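Local coordinates for protein prolyl oligopeptidase (Novosphingobium capsulatum, PDB 1YR2) that probably hydrolyses oligopeptides after proline, and to a lesser extent alanine, as a serine peptidase with a beta-propeller domain beside an alpha/beta-hydrolase domain, at residues A215-D220 with A273-D278. Numbering follows the deposited sequence.
Sequences AWLGND and ASVSSD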
ATOM      1  N   ALA A 215      26.277  -5.973  -0.535  1.00 13.60           N
ATOM      2  CA  ALA A 215      26.335  -7.402  -0.218  1.00 12.83           C
ATOM      3  C   ALA A 215      27.709  -7.768   0.250  1.00 12.69           C
ATOM      4  O   ALA A 215      28.683  -7.663  -0.503  1.00 12.41           O
ATOM      5  CB  ALA A 215      25.979  -8.243  -1.418  1.00 13.79           C
ATOM      6  N   TRP A 216      27.801  -8.274   1.482  1.00 11.15           N
ATOM      7  CA  TRP A 216      29.096  -8.629   2.029  1.00 11.49           C
ATOM      8  C   TRP A 216      29.551  -9.975   1.462  1.00 11.98           C
ATOM      9  O   TRP A 216      28.758 -10.909   1.311  1.00 13.13           O
ATOM     10  CB  TRP A 216      29.007  -8.727   3.560  1.00 11.02           C
ATOM     11  CG  TRP A 216      28.974  -7.393   4.248  1.00  9.23           C
ATOM     12  CD1 TRP A 216      27.871  -6.644   4.553  1.00  8.38           C
ATOM     13  CD2 TRP A 216      30.099  -6.628   4.688  1.00  9.90           C
ATOM     14  NE1 TRP A 216      28.235  -5.490   5.194  1.00 10.35           N
ATOM     15  CE2 TRP A 216      29.601  -5.438   5.269  1.00 10.88           C
ATOM     16  CE3 TRP A 216      31.475  -6.849   4.688  1.00 11.60           C
ATOM     17  CZ2 TRP A 216      30.429  -4.463   5.807  1.00  9.15           C
ATOM     18  CZ3 TRP A 216      32.295  -5.907   5.211  1.00 11.68           C
ATOM     19  CH2 TRP A 216      31.769  -4.720   5.801  1.00 11.42           C
ATOM     20  N   LEU A 217      30.838 -10.042   1.139  1.00 12.21           N
ATOM     21  CA  LEU A 217      31.519 -11.257   0.782  1.00 14.51           C
ATOM     22  C   LEU A 217      32.364 -11.588   1.993  1.00 15.70           C
ATOM     23  O   LEU A 217      33.450 -11.062   2.164  1.00 17.88           O
ATOM     24  CB  LEU A 217      32.341 -11.030  -0.458  1.00 15.71           C
ATOM     25  CG  LEU A 217      32.943 -12.252  -1.109  1.00 19.60           C
ATOM     26  CD1 LEU A 217      31.965 -12.915  -2.022  1.00 22.03           C
ATOM     27  CD2 LEU A 217      34.232 -11.860  -1.834  1.00 21.36           C
ATOM     28  N   GLY A 218      31.823 -12.400   2.863  1.00 17.76           N
ATOM     29  CA  GLY A 218      32.400 -12.640   4.183  1.00 18.21           C
ATOM     30  C   GLY A 218      32.427 -11.401   5.065  1.00 17.81           C
ATOM     31  O   GLY A 218      31.457 -10.641   5.071  1.00 16.81           O
ATOM     32  N   ASN A 219      33.506 -11.226   5.842  1.00 16.85           N
ATOM     33  CA  ASN A 219      33.566 -10.160   6.850  1.00 17.46           C
ATOM     34  C   ASN A 219      34.378  -8.935   6.501  1.00 17.53           C
ATOM     35  O   ASN A 219      34.350  -7.976   7.259  1.00 19.56           O
ATOM     36  CB  ASN A 219      34.035 -10.751   8.181  1.00 17.92           C
ATOM     37  CG  ASN A 219      33.192 -11.974   8.573  1.00 20.33           C
ATOM     38  OD1 ASN A 219      31.982 -11.902   8.553  1.00 24.51           O
ATOM     39  ND2 ASN A 219      33.821 -13.053   8.892  1.00 24.49           N
ATOM     40  N   ASP A 220      35.035  -8.926   5.350  1.00 17.50           N
ATOM     41  CA  ASP A 220      35.968  -7.847   5.012  1.00 17.96           C
ATOM     42  C   ASP A 220      35.994  -7.475   3.564  1.00 16.35           C
ATOM     43  O   ASP A 220      37.010  -6.959   3.086  1.00 16.20           O
ATOM     44  CB  ASP A 220      37.385  -8.257   5.414  1.00 19.10           C
ATOM     45  CG  ASP A 220      37.813  -9.540   4.745  1.00 23.42           C
ATOM     46  OD1 ASP A 220      37.117 -10.012   3.810  1.00 27.24           O
ATOM     47  OD2 ASP A 220      38.830 -10.167   5.089  1.00 33.32           O
ATOM     48  N   ALA A 273      24.053  -7.248  -7.211  1.00 11.66           N
ATOM     49  CA  ALA A 273      24.729  -8.446  -6.712  1.00 12.37           C
ATOM     50  C   ALA A 273      24.265  -8.791  -5.300  1.00 12.22           C
ATOM     51  O   ALA A 273      24.132  -7.900  -4.475  1.00 10.94           O
ATOM     52  CB  ALA A 273      26.244  -8.210  -6.686  1.00 12.48           C
ATOM     53  N   SER A 274      24.062 -10.063  -5.052  1.00 10.62           N
ATOM     54  CA  SER A 274      23.746 -10.616  -3.747  1.00 12.35           C
ATOM     55  C   SER A 274      24.686 -11.776  -3.492  1.00 12.59           C
ATOM     56  O   SER A 274      25.337 -12.241  -4.420  1.00 12.74           O
ATOM     57  CB  SER A 274      22.308 -11.162  -3.695  1.00 13.61           C
ATOM     58  OG  SER A 274      21.414 -10.137  -4.018  1.00 20.91           O
ATOM     59  N   VAL A 275      24.752 -12.218  -2.235  1.00 11.88           N
ATOM     60  CA  VAL A 275      25.580 -13.351  -1.817  1.00 12.21           C
ATOM     61  C   VAL A 275      24.699 -14.188  -0.946  1.00 11.77           C
ATOM     62  O   VAL A 275      23.935 -13.684  -0.109  1.00 12.21           O
ATOM     63  CB  VAL A 275      26.865 -12.910  -1.050  1.00 12.47           C
ATOM     64  CG1 VAL A 275      27.727 -14.071  -0.737  1.00 13.04           C
ATOM     65  CG2 VAL A 275      27.693 -11.917  -1.863  1.00 13.38           C
ATOM     66  N   SER A 276      24.762 -15.477  -1.154  1.00 11.70           N
ATOM     67  CA  SER A 276      24.026 -16.389  -0.305  1.00 12.74           C
ATOM     68  C   SER A 276      24.503 -16.259   1.157  1.00 14.41           C
ATOM     69  O   SER A 276      25.642 -15.837   1.427  1.00 14.66           O
ATOM     70  CB  SER A 276      24.085 -17.835  -0.825  1.00 11.32           C
ATOM     71  OG  SER A 276      25.405 -18.343  -0.905  1.00 12.53           O
ATOM     72  N   SER A 277      23.603 -16.580   2.089  1.00 15.55           N
ATOM     73  CA  SER A 277      23.863 -16.340   3.504  1.00 16.51           C
ATOM     74  C   SER A 277      25.065 -17.096   4.080  1.00 16.62           C
ATOM     75  O   SER A 277      25.686 -16.588   5.006  1.00 17.95           O
ATOM     76  CB  SER A 277      22.586 -16.602   4.345  1.00 16.65           C
ATOM     77  OG  SER A 277      22.060 -17.897   4.052  1.00 20.20           O
ATOM     78  N   ASP A 278      25.421 -18.250   3.511  1.00 16.02           N
ATOM     79  CA  ASP A 278      26.583 -18.993   3.952  1.00 16.36           C
ATOM     80  C   ASP A 278      27.824 -18.630   3.142  1.00 15.50           C
ATOM     81  O   ASP A 278      28.864 -19.234   3.282  1.00 16.07           O
ATOM     82  CB  ASP A 278      26.304 -20.515   3.933  1.00 16.13           C
ATOM     83  CG  ASP A 278      25.914 -21.048   2.556  1.00 19.31           C
ATOM     84  OD1 ASP A 278      25.899 -20.271   1.551  1.00 17.92           O
ATOM     85  OD2 ASP A 278      25.626 -22.275   2.421  1.00 20.08           O
TER
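Ala-273 meets Ala-215 through its main chain: the Ala-215 methyl CB lies 3.6 Å from Ala-273 O. At Ser-274 the same methyl rests over the backbone, with Ala-215 CB 4.0 Å from Ser-274 CA. Val-275 contributes the main side chain. Its CG1 is anti to the backbone N (chi1 -176°), which leaves CG2 beside that N. The carbonyl oxygen of Trp-216 sits against the branched end of the valine, approached by CB, CG1 and CG2 alike, with Val-275 CG2 to Trp-216 O the shortest at 3.5 Å. Val-275 CG2 alone also meets Ala-215 CB, at 4.1 Å. Leu-217 CD1 reaches Val-275 CG2 more loosely, at 4.4 Å. No hydrogen bond crosses between the segments, and only 183 Å² is buried, so the evidence indicates methyl-to-methyl and methyl-to-carbonyl van der Waals packing of two sheets, not strand pairing. Each strand has its backbone partner within its own sheet, Ala-215 with Leu-223 and Ser-274 with Val-283. Strands 215-216 and 270-275 are the first strands of successive four-stranded antiparallel sheets, as expected for adjacent propeller blades. Val-275 also packs on Leu-223 of strand 221-226 and Ala-273 on Val-245 of strand 244-249, while Trp-216 turns to the preceding sheet, hydrogen-bonding Ala-169 O and touching strand 176-183.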